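Local coordinates for protein 5-cytosine DNA methyltransferase (Entamoeba histolytica, PDB 3QV2) that binds S-adenosyl-L-homocysteine and probably transfers a methyl group from S-adenosyl-L-methionine to carbon 5 of cytosine in DNA or tRNA, at residues Lys141-Tyr144 / Asn145-Lys149; Ser209-Ser212 / Asp213-Leu216; Pro259-Lys262 / Ala263-Leu267. All blocks are in the same frame, centred on the assembly; numbering follows the deposited sequence.

Contact 1: Lys141-Tyr144 / Asn145-Lys149; sequences KEIY and NILIK
Asn145 N donates to Lys141 O at 3.2 Å, the first of four consecutive i to i+4 bonds that define this part of helix 138-149, which leads from strand 125-130 to strand 153-159 of the Rossmann-like fold. The side chain of Asn145 turns back toward Lys141 O, its CG beside the backbone N: a water donates to Lys141 O and, weakly, to Asn145 OD1 (2.7 Å), so that carbonyl has two donors. Ile146 follows with N to Glu142 O at 2.9 Å and an N-H...O angle of 166°. The carboxylate of Glu142 looks elsewhere, to Arg113. Leu147 N reaches Ile143 O, and the two side chains run alongside one another, with Ile143 CG2 3.9 Å from Leu147 CD1. Both rest on Tyr112 of helix 106-115, which makes this the buried side of the helix. Ile148 N binds Tyr144 O at 2.9 Å. Tyr144 CG stands anti to the backbone N (chi1 -177°), which leans the ring toward the C-terminal end of the helix, where Ile148 lies against one face. The contact is CH-pi: Ile148 CG1 sits 4.1 Å from the Tyr144 ring centroid and comes within 3.6 Å of Tyr144 CE2.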
ATOM      1  N   LYS A 141     -13.355  12.624  -8.109  1.00 16.79           N
ATOM      2  CA  LYS A 141     -14.665  12.977  -8.644  1.00 13.79           C
ATOM      3  C   LYS A 141     -14.589  13.054 -10.164  1.00 14.98           C
ATOM      4  O   LYS A 141     -15.475  12.576 -10.869  1.00 13.82           O
ATOM      5  CB  LYS A 141     -15.146  14.314  -8.077  1.00 18.55           C
ATOM      6  CG  LYS A 141     -16.446  14.802  -8.694  1.00 20.86           C
ATOM      7  CD  LYS A 141     -16.810  16.192  -8.202  1.00 25.93           C
ATOM      8  CE  LYS A 141     -18.026  16.741  -8.936  1.00 29.50           C
ATOM      9  NZ  LYS A 141     -19.247  15.921  -8.698  1.00 31.37           N
ATOM     10  N   GLU A 142     -13.511  13.655 -10.658  1.00 14.40           N
ATOM     11  CA  GLU A 142     -13.294  13.793 -12.092  1.00 16.87           C
ATOM     12  C   GLU A 142     -12.915  12.454 -12.719  1.00 19.39           C
ATOM     13  O   GLU A 142     -13.413  12.099 -13.787  1.00 22.54           O
ATOM     14  CB  GLU A 142     -12.211  14.839 -12.366  1.00 17.84           C
ATOM     15  CG  GLU A 142     -12.000  15.158 -13.836  1.00 21.53           C
ATOM     16  CD  GLU A 142     -11.002  16.280 -14.045  1.00 26.16           C
ATOM     17  OE1 GLU A 142     -10.605  16.918 -13.047  1.00 30.48           O
ATOM     18  OE2 GLU A 142     -10.615  16.525 -15.206  1.00 26.91           O
ATOM     19  N   ILE A 143     -12.032  11.716 -12.052  1.00 17.21           N
ATOM     20  CA  ILE A 143     -11.635  10.395 -12.524  1.00 14.10           C
ATOM     21  C   ILE A 143     -12.847   9.472 -12.634  1.00 14.05           C
ATOM     22  O   ILE A 143     -12.972   8.707 -13.590  1.00 14.23           O
ATOM     23  CB  ILE A 143     -10.574   9.757 -11.602  1.00 14.28           C
ATOM     24  CG1 ILE A 143      -9.237  10.491 -11.738  1.00  9.66           C
ATOM     25  CG2 ILE A 143     -10.405   8.282 -11.924  1.00 15.27           C
ATOM     26  CD1 ILE A 143      -8.159   9.974 -10.810  1.00 10.61           C
ATOM     27  N   TYR A 144     -13.741   9.559 -11.654  1.00  8.44           N
ATOM     28  CA  TYR A 144     -14.963   8.764 -11.652  1.00 10.73           C
ATOM     29  C   TYR A 144     -15.812   9.087 -12.876  1.00 13.74           C
ATOM     30  O   TYR A 144     -16.262   8.187 -13.584  1.00 13.47           O
ATOM     31  CB  TYR A 144     -15.763   9.009 -10.371  1.00 13.06           C
ATOM     32  CG  TYR A 144     -17.019   8.173 -10.257  1.00 15.05           C
ATOM     33  CD1 TYR A 144     -16.992   6.921  -9.654  1.00 17.73           C
ATOM     34  CD2 TYR A 144     -18.233   8.636 -10.748  1.00 14.56           C
ATOM     35  CE1 TYR A 144     -18.137   6.154  -9.548  1.00 21.04           C
ATOM     36  CE2 TYR A 144     -19.382   7.876 -10.647  1.00 17.15           C
ATOM     37  CZ  TYR A 144     -19.329   6.636 -10.045  1.00 24.26           C
ATOM     38  OH  TYR A 144     -20.469   5.871  -9.940  1.00 30.58           O
ATOM     39  N   ASN A 145     -16.025  10.377 -13.120  1.00 15.30           N
ATOM     40  CA  ASN A 145     -16.780  10.819 -14.287  1.00 18.37           C
ATOM     41  C   ASN A 145     -16.162  10.325 -15.591  1.00 16.89           C
ATOM     42  O   ASN A 145     -16.865   9.834 -16.472  1.00 17.49           O
ATOM     43  CB  ASN A 145     -16.906  12.345 -14.306  1.00 23.37           C
ATOM     44  CG  ASN A 145     -17.872  12.866 -13.259  1.00 31.58           C
ATOM     45  OD1 ASN A 145     -18.892  12.238 -12.971  1.00 34.11           O
ATOM     46  ND2 ASN A 145     -17.556  14.020 -12.685  1.00 31.96           N
ATOM     47  N   ILE A 146     -14.844  10.460 -15.710  1.00 15.59           N
ATOM     48  CA  ILE A 146     -14.138  10.004 -16.900  1.00 16.15           C
ATOM     49  C   ILE A 146     -14.352   8.510 -17.121  1.00 15.99           C
ATOM     50  O   ILE A 146     -14.702   8.079 -18.220  1.00 17.83           O
ATOM     51  CB  ILE A 146     -12.629  10.295 -16.814  1.00 16.70           C
ATOM     52  CG1 ILE A 146     -12.370  11.802 -16.845  1.00 16.50           C
ATOM     53  CG2 ILE A 146     -11.890   9.610 -17.951  1.00 15.13           C
ATOM     54  CD1 ILE A 146     -10.907  12.172 -16.738  1.00 17.96           C
ATOM     55  N   LEU A 147     -14.146   7.725 -16.069  1.00 14.75           N
ATOM     56  CA  LEU A 147     -14.345   6.283 -16.141  1.00 15.40           C
ATOM     57  C   LEU A 147     -15.767   5.940 -16.572  1.00 16.62           C
ATOM     58  O   LEU A 147     -15.973   5.086 -17.434  1.00 21.23           O
ATOM     59  CB  LEU A 147     -14.026   5.625 -14.795  1.00 16.02           C
ATOM     60  CG  LEU A 147     -12.549   5.599 -14.395  1.00 16.33           C
ATOM     61  CD1 LEU A 147     -12.377   5.056 -12.986  1.00 13.64           C
ATOM     62  CD2 LEU A 147     -11.746   4.777 -15.391  1.00 15.97           C
ATOM     63  N   ILE A 148     -16.747   6.610 -15.971  1.00 15.88           N
ATOM     64  CA  ILE A 148     -18.146   6.395 -16.322  1.00 15.60           C
ATOM     65  C   ILE A 148     -18.402   6.716 -17.791  1.00 19.06           C
ATOM     66  O   ILE A 148     -19.013   5.926 -18.512  1.00 18.33           O
ATOM     67  CB  ILE A 148     -19.087   7.241 -15.446  1.00 21.25           C
ATOM     68  CG1 ILE A 148     -19.146   6.670 -14.029  1.00 20.66           C
ATOM     69  CG2 ILE A 148     -20.481   7.284 -16.052  1.00 22.14           C
ATOM     70  CD1 ILE A 148     -19.631   5.236 -13.976  1.00 23.62           C
ATOM     71  N   LYS A 149     -17.929   7.879 -18.227  1.00 17.58           N
ATOM     72  CA  LYS A 149     -18.105   8.305 -19.608  1.00 18.54           C
ATOM     73  C   LYS A 149     -17.451   7.326 -20.579  1.00 20.28           C
ATOM     74  O   LYS A 149     -17.888   7.185 -21.721  1.00 26.05           O
ATOM     75  CB  LYS A 149     -17.539   9.714 -19.809  1.00 22.69           C
ATOM     76  CG  LYS A 149     -17.618  10.216 -21.242  1.00 32.27           C
ATOM     77  CD  LYS A 149     -17.087  11.634 -21.362  1.00 39.46           C
ATOM     78  CE  LYS A 149     -17.045  12.083 -22.815  1.00 43.00           C
ATOM     79  NZ  LYS A 149     -16.152  11.220 -23.640  1.00 44.26           N
TER
HETATM   80  O   HOH W   1     -18.310  12.394 -10.300  1.00 29.80           O

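Contact 2: Ser209-Ser212 / Asp213-Leu216; sequences SIPS and DLIL
The start of helix 212-218 is built here, with Pro211 in the N-cap position and Ile210 packing back onto the first turn. Two backbone bonds show where regular helix geometry begins. Ile215 N donates to Pro211 O at 3.1 Å, the first helical bond, and Leu216 N donates to Ser212 O at 3.0 Å. Pro211 keeps an extended backbone (psi 142°), whereas Ser212 is already helical, which places the change of conformation between them. Ile210 carries the apolar part of the contact mainly through its CG2 methyl. This CG2 is anti to the backbone N and reaches both Leu214 CD2, at 3.8 Å, and Ile215 CG1, also at 3.8 Å; the Ile210 and Ile215 side chains cross at about a right angle. Beyond them, Tyr273 touches Ile210 and Leu214, while Leu266 packs on Ile215. Asp213 turns the other way. Its chi1 of 69° places CG between the backbone N and the carbonyl carbon, folding the carboxylate back toward Pro211, two residues earlier, with Asp213 OD1 3.1 Å from Pro211 CB, a close approach to carbon rather than to a polar hydrogen. The acidic side chain within the first turn lies near the positive end of the helix dipole, an electrostatic setting that should favour the carboxylate in its charged form.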
ATOM      1  N   SER A 209      15.803  -1.292  19.723  1.00 29.56           N
ATOM      2  CA  SER A 209      15.122  -0.924  20.959  1.00 28.87           C
ATOM      3  C   SER A 209      15.097   0.589  21.152  1.00 23.23           C
ATOM      4  O   SER A 209      16.038   1.289  20.778  1.00 22.46           O
ATOM      5  CB  SER A 209      15.776  -1.608  22.163  1.00 35.53           C
ATOM      6  OG  SER A 209      17.162  -1.320  22.226  1.00 39.33           O
ATOM      7  N   ILE A 210      14.011   1.086  21.736  1.00 18.43           N
ATOM      8  CA  ILE A 210      13.854   2.517  21.969  1.00 20.08           C
ATOM      9  C   ILE A 210      14.878   3.011  22.985  1.00 19.85           C
ATOM     10  O   ILE A 210      14.971   2.472  24.088  1.00 24.44           O
ATOM     11  CB  ILE A 210      12.446   2.845  22.504  1.00 17.03           C
ATOM     12  CG1 ILE A 210      11.394   1.942  21.852  1.00 19.68           C
ATOM     13  CG2 ILE A 210      12.117   4.313  22.274  1.00 17.53           C
ATOM     14  CD1 ILE A 210      11.214   2.179  20.370  1.00 19.44           C
ATOM     15  N   PRO A 211      15.654   4.040  22.612  1.00 20.89           N
ATOM     16  CA  PRO A 211      16.624   4.653  23.526  1.00 23.06           C
ATOM     17  C   PRO A 211      15.945   5.147  24.804  1.00 22.92           C
ATOM     18  O   PRO A 211      14.827   5.661  24.748  1.00 21.90           O
ATOM     19  CB  PRO A 211      17.161   5.838  22.715  1.00 23.51           C
ATOM     20  CG  PRO A 211      16.961   5.439  21.288  1.00 22.69           C
ATOM     21  CD  PRO A 211      15.676   4.663  21.278  1.00 21.86           C
ATOM     22  N   SER A 212      16.619   4.991  25.939  1.00 21.61           N
ATOM     23  CA  SER A 212      16.045   5.365  27.227  1.00 23.21           C
ATOM     24  C   SER A 212      15.644   6.836  27.291  1.00 25.17           C
ATOM     25  O   SER A 212      14.601   7.178  27.849  1.00 25.69           O
ATOM     26  CB  SER A 212      17.014   5.038  28.363  1.00 24.38           C
ATOM     27  OG  SER A 212      17.215   3.639  28.466  1.00 27.74           O
ATOM     28  N   ASP A 213      16.472   7.705  26.721  1.00 25.57           N
ATOM     29  CA  ASP A 213      16.200   9.137  26.747  1.00 27.09           C
ATOM     30  C   ASP A 213      14.910   9.465  26.001  1.00 28.31           C
ATOM     31  O   ASP A 213      14.144  10.333  26.419  1.00 29.94           O
ATOM     32  CB  ASP A 213      17.370   9.929  26.158  1.00 27.26           C
ATOM     33  CG  ASP A 213      17.524   9.721  24.664  1.00 26.13           C
ATOM     34  OD1 ASP A 213      17.485   8.558  24.214  1.00 22.08           O
ATOM     35  OD2 ASP A 213      17.679  10.727  23.942  1.00 28.40           O
ATOM     36  N   LEU A 214      14.676   8.764  24.896  1.00 26.17           N
ATOM     37  CA  LEU A 214      13.465   8.959  24.111  1.00 22.98           C
ATOM     38  C   LEU A 214      12.239   8.480  24.884  1.00 20.33           C
ATOM     39  O   LEU A 214      11.183   9.112  24.845  1.00 21.48           O
ATOM     40  CB  LEU A 214      13.572   8.224  22.775  1.00 22.28           C
ATOM     41  CG  LEU A 214      12.366   8.341  21.840  1.00 23.37           C
ATOM     42  CD1 LEU A 214      11.975   9.800  21.646  1.00 22.62           C
ATOM     43  CD2 LEU A 214      12.649   7.664  20.504  1.00 21.47           C
ATOM     44  N   ILE A 215      12.389   7.363  25.591  1.00 17.34           N
ATOM     45  CA  ILE A 215      11.307   6.819  26.403  1.00 19.04           C
ATOM     46  C   ILE A 215      10.886   7.801  27.489  1.00 22.25           C
ATOM     47  O   ILE A 215       9.697   8.013  27.726  1.00 23.26           O
ATOM     48  CB  ILE A 215      11.714   5.494  27.073  1.00 19.47           C
ATOM     49  CG1 ILE A 215      11.949   4.409  26.022  1.00 22.24           C
ATOM     50  CG2 ILE A 215      10.649   5.047  28.060  1.00 21.16           C
ATOM     51  CD1 ILE A 215      12.285   3.055  26.613  1.00 22.99           C
ATOM     52  N   LEU A 216      11.872   8.399  28.150  1.00 24.36           N
ATOM     53  CA  LEU A 216      11.613   9.304  29.263  1.00 26.83           C
ATOM     54  C   LEU A 216      10.996  10.622  28.809  1.00 30.15           C
ATOM     55  O   LEU A 216      10.424  11.355  29.615  1.00 35.99           O
ATOM     56  CB  LEU A 216      12.898   9.569  30.049  1.00 27.43           C
ATOM     57  CG  LEU A 216      13.519   8.361  30.752  1.00 28.56           C
ATOM     58  CD1 LEU A 216      14.801   8.754  31.473  1.00 28.24           C
ATOM     59  CD2 LEU A 216      12.525   7.743  31.722  1.00 28.40           C
TER

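Contact 3: Pro259-Lys262 / Ala263-Leu267; sequences PVKK and AEDLL
From Val260 to Lys262 the backbone is irregular and mostly extended, and from Ala263 onward it adopts helical phi/psi values without i to i+4 bonds. This surface turn lies in the loop between strand 249-251 and helix 276-282. The main-chain bond joining the segments is of the i to i+3 kind: Asp265 N donates to Lys262 O at 3.2 Å, from above the carbonyl plane with a C=O...N angle of only 112°. Lys262 runs alongside Glu264 and crosses Asp265, and a bend at chi3 (-56°) brings its ammonium within reach of both acids. The three form a salt-bridge network: NZ is hydrogen-bonded to Glu264 OE1 at 2.8 Å, on the anti lone pair, and makes a longer bridge to Asp265 OD1 at 3.5 Å. Below this charged surface, Val260 CG2 meets Leu266 CD2 at 3.6 Å, and Val260 CB passes 3.7 Å from Asp265 CB. Leu266 is buried against Phe257, Leu271 and Ile215 of helix 212-218. Asp265 OD2 accepts a weak bond from Lys262 N at 3.4 Å, and Lys262 CE lies against the same carboxylate. The Lys262 ammonium, with Lys261 NZ not far off, should offset part of the repulsion between the two acids.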
ATOM      1  N   PRO A 259      -0.928  -0.856  30.408  1.00 47.36           N
ATOM      2  CA  PRO A 259      -0.614   0.578  30.392  1.00 46.88           C
ATOM      3  C   PRO A 259       0.003   1.068  31.698  1.00 45.43           C
ATOM      4  O   PRO A 259      -0.195   0.460  32.751  1.00 43.21           O
ATOM      5  CB  PRO A 259      -1.984   1.232  30.174  1.00 48.21           C
ATOM      6  CG  PRO A 259      -2.971   0.214  30.633  1.00 48.34           C
ATOM      7  CD  PRO A 259      -2.371  -1.105  30.266  1.00 47.10           C
ATOM      8  N   VAL A 260       0.749   2.165  31.618  1.00 32.32           N
ATOM      9  CA  VAL A 260       1.391   2.745  32.790  1.00 33.82           C
ATOM     10  C   VAL A 260       0.976   4.202  32.968  1.00 33.34           C
ATOM     11  O   VAL A 260       0.254   4.755  32.138  1.00 35.25           O
ATOM     12  CB  VAL A 260       2.925   2.663  32.692  1.00 34.83           C
ATOM     13  CG1 VAL A 260       3.370   1.215  32.599  1.00 34.15           C
ATOM     14  CG2 VAL A 260       3.420   3.455  31.492  1.00 35.10           C
ATOM     15  N   LYS A 261       1.437   4.818  34.051  1.00 36.03           N
ATOM     16  CA  LYS A 261       1.080   6.199  34.355  1.00 39.17           C
ATOM     17  C   LYS A 261       2.244   7.149  34.094  1.00 34.96           C
ATOM     18  O   LYS A 261       2.040   8.318  33.766  1.00 35.17           O
ATOM     19  CB  LYS A 261       0.637   6.320  35.812  1.00 44.26           C
ATOM     20  CG  LYS A 261      -0.432   5.326  36.227  1.00 50.64           C
ATOM     21  CD  LYS A 261      -0.391   5.103  37.729  1.00 56.49           C
ATOM     22  CE  LYS A 261       0.960   4.535  38.150  1.00 57.93           C
ATOM     23  NZ  LYS A 261       1.136   4.500  39.628  1.00 58.08           N
ATOM     24  N   LYS A 262       3.462   6.643  34.252  1.00 33.45           N
ATOM     25  CA  LYS A 262       4.659   7.456  34.065  1.00 32.96           C
ATOM     26  C   LYS A 262       5.527   6.885  32.950  1.00 30.86           C
ATOM     27  O   LYS A 262       5.531   5.677  32.713  1.00 30.71           O
ATOM     28  CB  LYS A 262       5.462   7.526  35.363  1.00 29.18           C
ATOM     29  CG  LYS A 262       4.655   7.971  36.572  1.00 31.57           C
ATOM     30  CD  LYS A 262       5.418   7.698  37.855  1.00 31.49           C
ATOM     31  CE  LYS A 262       5.802   6.230  37.951  1.00 30.08           C
ATOM     32  NZ  LYS A 262       6.723   5.957  39.087  1.00 28.78           N
ATOM     33  N   ALA A 263       6.259   7.758  32.266  1.00 27.65           N
ATOM     34  CA  ALA A 263       7.135   7.332  31.183  1.00 27.01           C
ATOM     35  C   ALA A 263       8.244   6.427  31.705  1.00 26.31           C
ATOM     36  O   ALA A 263       8.628   5.458  31.050  1.00 24.89           O
ATOM     37  CB  ALA A 263       7.726   8.540  30.466  1.00 26.90           C
ATOM     38  N   GLU A 264       8.749   6.740  32.894  1.00 23.95           N
ATOM     39  CA  GLU A 264       9.851   5.981  33.478  1.00 24.02           C
ATOM     40  C   GLU A 264       9.474   4.525  33.728  1.00 22.90           C
ATOM     41  O   GLU A 264      10.342   3.664  33.854  1.00 25.14           O
ATOM     42  CB  GLU A 264      10.333   6.630  34.778  1.00 23.80           C
ATOM     43  CG  GLU A 264       9.321   6.602  35.911  1.00 22.95           C
ATOM     44  CD  GLU A 264       9.939   6.982  37.243  1.00 27.77           C
ATOM     45  OE1 GLU A 264       9.223   6.957  38.265  1.00 26.39           O
ATOM     46  OE2 GLU A 264      11.146   7.300  37.266  1.00 30.56           O
ATOM     47  N   ASP A 265       8.174   4.259  33.798  1.00 24.07           N
ATOM     48  CA  ASP A 265       7.682   2.904  34.016  1.00 27.32           C
ATOM     49  C   ASP A 265       7.895   2.025  32.788  1.00 30.38           C
ATOM     50  O   ASP A 265       7.787   0.801  32.865  1.00 30.09           O
ATOM     51  CB  ASP A 265       6.201   2.925  34.398  1.00 30.67           C
ATOM     52  CG  ASP A 265       5.962   3.544  35.760  1.00 32.95           C
ATOM     53  OD1 ASP A 265       6.892   3.517  36.595  1.00 33.72           O
ATOM     54  OD2 ASP A 265       4.846   4.049  35.998  1.00 32.13           O
ATOM     55  N   LEU A 266       8.202   2.656  31.659  1.00 30.46           N
ATOM     56  CA  LEU A 266       8.420   1.932  30.411  1.00 29.98           C
ATOM     57  C   LEU A 266       9.887   1.532  30.246  1.00 31.06           C
ATOM     58  O   LEU A 266      10.221   0.705  29.399  1.00 28.78           O
ATOM     59  CB  LEU A 266       7.976   2.783  29.218  1.00 27.99           C
ATOM     60  CG  LEU A 266       6.501   3.192  29.147  1.00 27.30           C
ATOM     61  CD1 LEU A 266       6.267   4.187  28.019  1.00 25.43           C
ATOM     62  CD2 LEU A 266       5.610   1.975  28.978  1.00 29.09           C
ATOM     63  N   LEU A 267      10.752   2.122  31.067  1.00 33.45           N
ATOM     64  CA  LEU A 267      12.196   1.910  30.964  1.00 38.37           C
ATOM     65  C   LEU A 267      12.621   0.440  30.888  1.00 42.39           C
ATOM     66  O   LEU A 267      13.539   0.094  30.143  1.00 44.34           O
ATOM     67  CB  LEU A 267      12.928   2.614  32.112  1.00 38.28           C
ATOM     68  CG  LEU A 267      13.134   4.121  31.953  1.00 38.92           C
ATOM     69  CD1 LEU A 267      13.764   4.722  33.203  1.00 38.24           C
ATOM     70  CD2 LEU A 267      13.983   4.414  30.721  1.00 37.57           C
TER

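Overall arrangement
All three contacts are local, each lying within one continuous stretch, and they follow in series without nesting or crossing. Contact 1 comes first, spanning about two turns of the helix that joins strands 125-130 and 153-159 of the cofactor-binding fold. After strand 172-178 the chain passes to the other side of its centre, where contact 2 starts helix 212-218, about 49 Å away between centres; contact 3, a turn, follows strand 249-251. Contacts 2 and 3 touch, with Leu216 CD2 3.6 Å from Leu267 CD1, so the 263-267 turn packs against helix 212-218. Their distance from the cofactor sheet is consistent with the small domain of C5-methyltransferases, which in relatives recognises the target.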